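Local coordinates for CELL WALL surface anchor family protein (Streptococcus pneumoniae, PDB 2WW8) that serves as the pilus adhesin RrgA of the pneumococcus, an elongated multidomain cell-wall surface protein that probably recognises host cells, at residues A[470-475]-A[484-489]; A[700-703]-A[708-711]; A[756-761]-A[789-794]. One frame throughout, in Å; residues are numbered along the deposited sequence. Where two conformers were deposited one is given.

Contact 1 of 3, residues A[470-475]-A[484-489]; sequences EKYSEM and GDPING
An Asx turn in the loop that leads into strand 489-496 offers the Tyr472 ring of helix 469-477 the flat Asp485-Pro486 peptide to lie over. Asp485 C sits 3.6 Å above the plane of the Tyr472 ring, over its centre, and Pro486 N lies over the same face nearer the rim, 3.5 Å from Tyr472 CD2. CG stands anti to the backbone N (chi1 175°), which carries the ring off the helix toward the loop. Beside this peptide, Pro486 CG touches Tyr472 CD2 at 3.8 Å, the pyrrolidine ring adding a rigid apolar surface. The phenol end is polar and is served by a water at the ring's edge, in its plane: the water accepts from Tyr472 OH at 2.6 Å and donates to Gly484 O at 3.1 Å. A tyrosine thus suits the place twice, as a flat packing surface and as a hydroxyl that reaches the loop through water. The loop holds its own shape through Asp485, whose OD1 takes Ile487 N on its anti lone pair and Asn488 N at 2.7 Å on the syn side, out of the carboxylate plane, while Asn488 ND2 donates to OD2. Gly489, at positive phi, closes the turn with its O accepting from Asp485 N. Met475, on the same helix, packs on Phe465 and Val467 of strand 461-467. The whole is an Asx turn in a helix-to-strand connection, with a tyrosine of the preceding helix stacked over its first peptide.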
loop_
_atom_site.group_PDB
_atom_site.type_symbol
_atom_site.label_atom_id
_atom_site.label_comp_id
_atom_site.label_asym_id
_atom_site.label_seq_id
_atom_site.Cartn_x
_atom_site.Cartn_y
_atom_site.Cartn_z
ATOM N N GLU A 470 61.723 34.921 25.286
ATOM C CA GLU A 470 62.146 33.566 24.914
ATOM C C GLU A 470 62.054 33.208 23.448
ATOM O O GLU A 470 62.547 32.150 23.091
ATOM C CB GLU A 470 61.336 32.539 25.704
ATOM C CG GLU A 470 61.637 32.719 27.200
ATOM C CD GLU A 470 60.823 33.848 27.873
ATOM O OE1 GLU A 470 59.877 34.425 27.272
ATOM O OE2 GLU A 470 61.152 34.107 29.053
ATOM N N LYS A 471 61.377 34.023 22.638
ATOM C CA LYS A 471 61.246 33.795 21.204
ATOM C C LYS A 471 62.039 34.824 20.387
ATOM O O LYS A 471 62.065 34.786 19.146
ATOM C CB LYS A 471 59.804 34.013 20.793
ATOM C CG LYS A 471 58.848 32.927 21.164
ATOM C CD LYS A 471 59.290 31.573 20.619
ATOM C CE LYS A 471 58.248 30.483 20.912
ATOM N NZ LYS A 471 58.920 29.149 21.001
ATOM N N TYR A 472 62.653 35.763 21.092
ATOM C CA TYR A 472 63.290 36.884 20.412
ATOM C C TYR A 472 64.391 36.321 19.498
ATOM O O TYR A 472 64.385 36.613 18.309
ATOM C CB TYR A 472 63.854 37.891 21.411
ATOM C CG TYR A 472 64.621 38.985 20.703
ATOM C CD1 TYR A 472 63.961 40.089 20.140
ATOM C CD2 TYR A 472 66.015 38.894 20.565
ATOM C CE1 TYR A 472 64.685 41.075 19.461
ATOM C CE2 TYR A 472 66.749 39.880 19.892
ATOM C CZ TYR A 472 66.049 40.958 19.338
ATOM O OH TYR A 472 66.696 41.963 18.645
ATOM N N SER A 473 65.303 35.495 20.023
ATOM C CA SER A 473 66.413 34.998 19.177
ATOM C C SER A 473 65.973 34.182 17.945
ATOM O O SER A 473 66.451 34.380 16.828
ATOM C CB SER A 473 67.436 34.220 19.993
ATOM O OG SER A 473 67.855 35.082 21.055
ATOM N N GLU A 474 65.051 33.262 18.170
ATOM C CA GLU A 474 64.445 32.490 17.130
ATOM C C GLU A 474 63.772 33.365 16.055
ATOM O O GLU A 474 63.976 33.145 14.844
ATOM C CB GLU A 474 63.443 31.548 17.813
ATOM C CG GLU A 474 62.644 30.805 16.792
ATOM C CD GLU A 474 61.529 30.002 17.441
ATOM O OE1 GLU A 474 61.716 29.518 18.570
ATOM O OE2 GLU A 474 60.443 29.881 16.860
ATOM N N MET A 475 62.957 34.361 16.434
ATOM C CA MET A 475 62.291 35.118 15.354
ATOM C C MET A 475 63.254 36.083 14.674
ATOM O O MET A 475 63.144 36.335 13.463
ATOM C CB MET A 475 60.994 35.813 15.789
ATOM C CG MET A 475 59.958 34.813 16.343
ATOM S SD MET A 475 58.391 35.647 16.576
ATOM C CE MET A 475 57.710 35.664 14.930
ATOM N N GLY A 484 63.278 45.246 19.526
ATOM C CA GLY A 484 63.328 44.982 20.950
ATOM C C GLY A 484 64.653 44.306 21.195
ATOM O O GLY A 484 65.618 44.609 20.488
ATOM N N ASP A 485 64.718 43.419 22.194
ATOM C CA ASP A 485 65.990 42.803 22.606
ATOM C C ASP A 485 65.742 41.456 23.326
ATOM O O ASP A 485 64.577 41.151 23.692
ATOM C CB ASP A 485 66.768 43.779 23.471
ATOM C CG ASP A 485 66.081 44.051 24.818
ATOM O OD1 ASP A 485 65.940 43.132 25.682
ATOM O OD2 ASP A 485 65.691 45.218 25.050
ATOM N N PRO A 486 66.798 40.644 23.528
ATOM C CA PRO A 486 66.627 39.333 24.166
ATOM C C PRO A 486 66.174 39.374 25.640
ATOM O O PRO A 486 65.716 38.359 26.170
ATOM C CB PRO A 486 68.017 38.703 24.084
ATOM C CG PRO A 486 68.759 39.510 23.069
ATOM C CD PRO A 486 68.217 40.900 23.217
ATOM N N ILE A 487 66.293 40.511 26.312
ATOM C CA ILE A 487 65.902 40.608 27.717
ATOM C C ILE A 487 64.426 40.964 27.895
ATOM O O ILE A 487 63.735 40.314 28.693
ATOM C CB ILE A 487 66.801 41.583 28.425
ATOM C CG1 ILE A 487 68.147 40.867 28.631
ATOM C CG2 ILE A 487 66.166 42.037 29.746
ATOM C CD1 ILE A 487 69.303 41.683 29.194
ATOM N N ASN A 488 63.957 41.963 27.137
ATOM C CA ASN A 488 62.618 42.533 27.192
ATOM C C ASN A 488 61.721 41.960 26.160
ATOM O O ASN A 488 60.510 42.144 26.202
ATOM C CB ASN A 488 62.732 44.055 27.055
ATOM C CG ASN A 488 63.496 44.660 28.211
ATOM O OD1 ASN A 488 63.103 44.492 29.389
ATOM N ND2 ASN A 488 64.606 45.366 27.915
ATOM N N GLY A 489 62.283 41.231 25.202
ATOM C CA GLY A 489 61.480 40.760 24.108
ATOM C C GLY A 489 61.212 41.961 23.224
ATOM O O GLY A 489 61.947 42.940 23.305
HETATM O O HOH W 1 65.900 44.127 17.485
#

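Contact 2 of 3, residues A[700-703]-A[708-711]; sequences LHPK and NTVR
Leu700 N donates to Arg711 O at 2.8 Å, and Arg711 N returns the bond to Leu700 O at 2.9 Å. The two residues form an antiparallel hydrogen-bonded pair, with both side chains on one face of the sheet. Leu700 O also receives a CA-H contact from Val710. On that shared face Leu700 and Arg711 both pack on Ile184 and Leu189, which suits an apolar leucine and the aliphatic part of an arginine. The arginine chain is bent at chi2 (-59°), and its CG meets Pro702 CG at 4.1 Å, the two side chains crossing at about a right angle. Its flat end then passes Thr709, whose CG2 lies 3.4 Å from the guanidinium plane over its centre; Arg711 NH2 forms a salt bridge with Glu186. His701 and Val710 lie side by side, pointing the same way. Both valine methyls serve the imidazole: CG1 sits over one face of the ring, toward its rim, while CG2 comes 3.7 Å from His701 NE2. Branching at CB lets valine supply these two contacts from one short side chain. Beyond the paired residues a water accepts from Lys703 N and lies 2.7 Å from Thr709 O, probably donating to it. Pro702 CD also approaches Thr709 O; proline has no N-H to give segment 708-711, where the pairing stops, while its backbone still bonds to Glu594. The hydroxyl of Thr709 binds Glu706 inside the connecting loop. This is an antiparallel beta hairpin at the margin of a five-stranded sheet, in the Ig-like domain related to that of tip pilin GBS104.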
loop_
_atom_site.group_PDB
_atom_site.type_symbol
_atom_site.label_atom_id
_atom_site.label_comp_id
_atom_site.label_asym_id
_atom_site.label_seq_id
_atom_site.Cartn_x
_atom_site.Cartn_y
_atom_site.Cartn_z
ATOM N N LEU A 700 -10.465 5.902 -13.776
ATOM C CA LEU A 700 -10.140 7.284 -13.474
ATOM C C LEU A 700 -10.090 8.038 -14.800
ATOM O O LEU A 700 -9.378 7.604 -15.746
ATOM C CB LEU A 700 -8.749 7.326 -12.817
ATOM C CG LEU A 700 -8.138 8.743 -12.712
ATOM C CD1 LEU A 700 -8.973 9.623 -11.788
ATOM C CD2 LEU A 700 -6.665 8.651 -12.237
ATOM N N HIS A 701 -10.842 9.134 -14.910
ATOM C CA HIS A 701 -10.606 10.079 -16.015
ATOM C C HIS A 701 -9.762 11.156 -15.323
ATOM O O HIS A 701 -10.313 11.896 -14.523
ATOM C CB HIS A 701 -11.889 10.737 -16.550
ATOM C CG HIS A 701 -12.729 9.814 -17.380
ATOM N ND1 HIS A 701 -13.496 8.810 -16.830
ATOM C CD2 HIS A 701 -12.930 9.747 -18.719
ATOM C CE1 HIS A 701 -14.123 8.150 -17.792
ATOM N NE2 HIS A 701 -13.816 8.716 -18.948
ATOM N N PRO A 702 -8.444 11.250 -15.629
ATOM C CA PRO A 702 -7.646 12.258 -14.925
ATOM C C PRO A 702 -8.107 13.688 -15.171
ATOM O O PRO A 702 -7.840 14.535 -14.331
ATOM C CB PRO A 702 -6.216 12.093 -15.539
ATOM C CG PRO A 702 -6.191 10.663 -15.957
ATOM C CD PRO A 702 -7.604 10.406 -16.495
ATOM N N LYS A 703 -8.738 13.984 -16.298
ATOM C CA LYS A 703 -9.112 15.377 -16.641
ATOM C C LYS A 703 -10.476 15.303 -17.316
ATOM O O LYS A 703 -10.633 14.544 -18.297
ATOM C CB LYS A 703 -8.039 16.042 -17.542
ATOM C CG LYS A 703 -6.547 15.924 -17.112
ATOM C CD LYS A 703 -5.501 16.701 -18.001
ATOM C CE LYS A 703 -3.955 16.432 -17.747
ATOM N NZ LYS A 703 -3.190 15.071 -17.386
ATOM N N ASN A 708 -11.558 11.009 -23.480
ATOM C CA ASN A 708 -11.119 9.695 -23.917
ATOM C C ASN A 708 -9.849 9.196 -23.268
ATOM O O ASN A 708 -9.300 8.209 -23.767
ATOM C CB ASN A 708 -10.878 9.687 -25.428
ATOM C CG ASN A 708 -12.168 9.860 -26.209
ATOM O OD1 ASN A 708 -12.192 10.539 -27.235
ATOM N ND2 ASN A 708 -13.252 9.271 -25.721
ATOM N N THR A 709 -9.325 9.895 -22.267
ATOM C CA THR A 709 -8.209 9.375 -21.472
ATOM C C THR A 709 -8.770 8.742 -20.231
ATOM O O THR A 709 -9.294 9.439 -19.375
ATOM C CB THR A 709 -7.199 10.480 -21.102
ATOM O OG1 THR A 709 -6.749 11.012 -22.339
ATOM C CG2 THR A 709 -6.026 9.905 -20.363
ATOM N N VAL A 710 -8.707 7.410 -20.179
ATOM C CA VAL A 710 -9.329 6.599 -19.179
ATOM C C VAL A 710 -8.251 5.643 -18.690
ATOM O O VAL A 710 -7.542 4.986 -19.473
ATOM C CB VAL A 710 -10.461 5.765 -19.784
ATOM C CG1 VAL A 710 -11.340 5.328 -18.661
ATOM C CG2 VAL A 710 -11.263 6.625 -20.680
ATOM N N ARG A 711 -8.123 5.576 -17.379
ATOM C CA ARG A 711 -7.241 4.605 -16.750
ATOM C C ARG A 711 -8.049 3.630 -15.860
ATOM O O ARG A 711 -8.786 4.094 -15.006
ATOM C CB ARG A 711 -6.217 5.325 -15.849
ATOM C CG ARG A 711 -5.532 6.604 -16.437
ATOM C CD ARG A 711 -4.823 6.219 -17.699
ATOM N NE ARG A 711 -3.955 7.284 -18.195
ATOM C CZ ARG A 711 -3.679 7.456 -19.475
ATOM N NH1 ARG A 711 -4.245 6.666 -20.384
ATOM N NH2 ARG A 711 -2.867 8.433 -19.860
HETATM O O HOH W 2 -9.276 11.978 -18.600
#

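Contact 3 of 3, residues A[756-761]-A[789-794]; sequences FSLQKQ and LTFKNL
Leu758 leaves its strand with CB directed at the opposing segment, and CG, set anti to the backbone N (chi1 -172°), carries the CD2 methyl forward to do all the touching. CD2 lies over one face of the Phe791 ring, 3.6 Å from its centroid and 17° off the normal, a CH-pi contact displaced toward the CG end, with Phe791 CG at 3.5 Å. The same methyl meets Leu794 CD2 at 4.0 Å, so a single carbon bridges a ring and a second leucine. The two side chains of the CH-pi pair come from opposite directions, and Phe791 offers Leu758 the broad surface that a methyl fills well; its other face has Leu789 O above it, toward the rim. Tyr778 meets the Phe791 ring edge-to-face and also packs on Leu758 and Leu794, closing the cluster.

Two residues back on each strand the roles are exchanged. Here the aromatic residue, Phe756, belongs to the first strand and the leucine, Leu789, to the second. Leu789 CD1 sits 3.6 Å from the centroid of the Phe756 ring, 16° off its normal, while CD2 reaches only the CB side of the ring, 3.9 Å from Phe756 CD1. The side chains cross at about a right angle, and CD1 is the carbon over the face. Val781 lies against both of them. No hydrogen bond joins the strands, and Phe756 CA and Leu789 CA, the closest such pair, are 8.2 Å apart; all five touching side chains are buried and apolar. Strands 755-761 and 788-794 belong to different sheets, so leucine methyls laid on phenylalanine faces form part of the core between the two layers of a beta sandwich, in this prealbumin-like fold domain.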
loop_
_atom_site.group_PDB
_atom_site.type_symbol
_atom_site.label_atom_id
_atom_site.label_comp_id
_atom_site.label_asym_id
_atom_site.label_seq_id
_atom_site.Cartn_x
_atom_site.Cartn_y
_atom_site.Cartn_z
ATOM N N PHE A 756 -59.264 -67.889 22.979
ATOM C CA PHE A 756 -57.828 -68.113 22.836
ATOM C C PHE A 756 -57.072 -67.108 23.695
ATOM O O PHE A 756 -57.622 -66.047 24.005
ATOM C CB PHE A 756 -57.412 -67.845 21.391
ATOM C CG PHE A 756 -57.847 -68.921 20.413
ATOM C CD1 PHE A 756 -59.160 -68.993 19.977
ATOM C CD2 PHE A 756 -56.931 -69.829 19.906
ATOM C CE1 PHE A 756 -59.562 -69.944 19.067
ATOM C CE2 PHE A 756 -57.327 -70.813 18.997
ATOM C CZ PHE A 756 -58.637 -70.865 18.575
ATOM N N SER A 757 -55.826 -67.431 24.030
ATOM C CA SER A 757 -54.969 -66.524 24.753
ATOM C C SER A 757 -53.621 -66.552 24.062
ATOM O O SER A 757 -53.092 -67.625 23.792
ATOM C CB SER A 757 -54.846 -66.945 26.219
ATOM O OG SER A 757 -56.077 -66.727 26.889
ATOM N N LEU A 758 -53.074 -65.370 23.786
ATOM C CA LEU A 758 -51.738 -65.225 23.198
ATOM C C LEU A 758 -50.673 -65.117 24.292
ATOM O O LEU A 758 -50.699 -64.171 25.072
ATOM C CB LEU A 758 -51.689 -64.006 22.266
ATOM C CG LEU A 758 -50.440 -63.776 21.402
ATOM C CD1 LEU A 758 -49.867 -65.035 20.721
ATOM C CD2 LEU A 758 -50.712 -62.653 20.362
ATOM N N GLN A 759 -49.756 -66.081 24.359
ATOM C CA GLN A 759 -48.673 -66.029 25.344
ATOM C C GLN A 759 -47.378 -65.515 24.741
ATOM O O GLN A 759 -47.136 -65.689 23.548
ATOM C CB GLN A 759 -48.412 -67.399 25.963
ATOM C CG GLN A 759 -49.657 -68.053 26.552
ATOM C CD GLN A 759 -50.038 -67.464 27.887
ATOM O OE1 GLN A 759 -50.848 -66.535 27.987
ATOM N NE2 GLN A 759 -49.422 -67.995 28.938
ATOM N N LYS A 760 -46.552 -64.881 25.575
ATOM C CA LYS A 760 -45.238 -64.395 25.159
ATOM C C LYS A 760 -44.150 -65.015 26.019
ATOM O O LYS A 760 -44.356 -65.208 27.214
ATOM C CB LYS A 760 -45.138 -62.867 25.219
ATOM C CG LYS A 760 -43.984 -62.325 24.377
ATOM C CD LYS A 760 -43.968 -60.806 24.320
ATOM C CE LYS A 760 -42.687 -60.285 23.637
ATOM N NZ LYS A 760 -41.429 -60.890 24.180
ATOM N N GLN A 761 -43.017 -65.345 25.405
ATOM C CA GLN A 761 -41.877 -65.888 26.130
ATOM C C GLN A 761 -41.386 -64.829 27.133
ATOM O O GLN A 761 -41.309 -63.643 26.809
ATOM C CB GLN A 761 -40.779 -66.298 25.144
ATOM C CG GLN A 761 -39.548 -66.990 25.740
ATOM C CD GLN A 761 -38.518 -67.335 24.670
ATOM O OE1 GLN A 761 -38.180 -66.500 23.826
ATOM N NE2 GLN A 761 -38.026 -68.568 24.688
ATOM N N LEU A 789 -59.212 -63.920 14.958
ATOM C CA LEU A 789 -58.347 -63.531 16.062
ATOM C C LEU A 789 -57.239 -62.606 15.573
ATOM O O LEU A 789 -56.259 -63.073 14.981
ATOM C CB LEU A 789 -57.670 -64.765 16.624
ATOM C CG LEU A 789 -58.596 -65.755 17.328
ATOM C CD1 LEU A 789 -57.797 -67.009 17.430
ATOM C CD2 LEU A 789 -59.073 -65.263 18.685
ATOM N N THR A 790 -57.385 -61.314 15.842
ATOM C CA THR A 790 -56.539 -60.258 15.270
ATOM C C THR A 790 -55.579 -59.694 16.324
ATOM O O THR A 790 -56.030 -59.051 17.292
ATOM C CB THR A 790 -57.417 -59.135 14.686
ATOM O OG1 THR A 790 -58.242 -59.695 13.658
ATOM C CG2 THR A 790 -56.555 -57.984 14.085
ATOM N N PHE A 791 -54.283 -59.951 16.121
ATOM C CA PHE A 791 -53.193 -59.427 16.950
ATOM C C PHE A 791 -52.354 -58.347 16.238
ATOM O O PHE A 791 -51.953 -58.518 15.086
ATOM C CB PHE A 791 -52.304 -60.569 17.428
ATOM C CG PHE A 791 -53.089 -61.723 17.993
ATOM C CD1 PHE A 791 -53.935 -61.531 19.074
ATOM C CD2 PHE A 791 -53.003 -62.972 17.426
ATOM C CE1 PHE A 791 -54.672 -62.586 19.578
ATOM C CE2 PHE A 791 -53.720 -64.042 17.948
ATOM C CZ PHE A 791 -54.561 -63.834 19.018
ATOM N N LYS A 792 -52.115 -57.228 16.916
ATOM C CA LYS A 792 -51.327 -56.137 16.326
ATOM C C LYS A 792 -50.539 -55.460 17.453
ATOM O O LYS A 792 -50.766 -55.779 18.625
ATOM C CB LYS A 792 -52.234 -55.171 15.548
ATOM C CG LYS A 792 -53.035 -54.236 16.437
ATOM C CD LYS A 792 -54.378 -53.856 15.805
ATOM C CE LYS A 792 -55.056 -52.769 16.648
ATOM N NZ LYS A 792 -54.843 -51.415 16.007
ATOM N N ASN A 793 -49.615 -54.564 17.100
ATOM C CA ASN A 793 -48.756 -53.872 18.074
ATOM C C ASN A 793 -47.919 -54.828 18.931
ATOM O O ASN A 793 -47.735 -54.617 20.130
ATOM C CB ASN A 793 -49.548 -52.911 18.976
ATOM C CG ASN A 793 -50.500 -52.017 18.197
ATOM O OD1 ASN A 793 -50.142 -51.412 17.182
ATOM N ND2 ASN A 793 -51.738 -51.938 18.678
ATOM N N LEU A 794 -47.434 -55.895 18.295
ATOM C CA LEU A 794 -46.692 -56.935 18.995
ATOM C C LEU A 794 -45.184 -56.672 19.004
ATOM O O LEU A 794 -44.597 -56.475 17.945
ATOM C CB LEU A 794 -46.973 -58.297 18.362
ATOM C CG LEU A 794 -48.378 -58.913 18.353
ATOM C CD1 LEU A 794 -48.226 -60.276 17.695
ATOM C CD2 LEU A 794 -49.009 -59.045 19.755
#

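The three contacts follow one another in series along a very elongated chain, and none touches another. Contact 1 and contact 3 lie on opposite sides of the chain's centre, their own centres 153 Å apart, while contact 2 is nearest to that centre, 88 Å from contact 1 and 92 Å from contact 3 between centres. They also differ in kind: contact 1 fixes a loop to a helix, contact 2 closes a hairpin through one antiparallel pair, and contact 3 packs one sheet on another. Contacts 2 and 3 fall in separate families, the Ig-like and the prealbumin-like. None of their segments supplies a ligand to the magnesium or calcium ions of the metal sites.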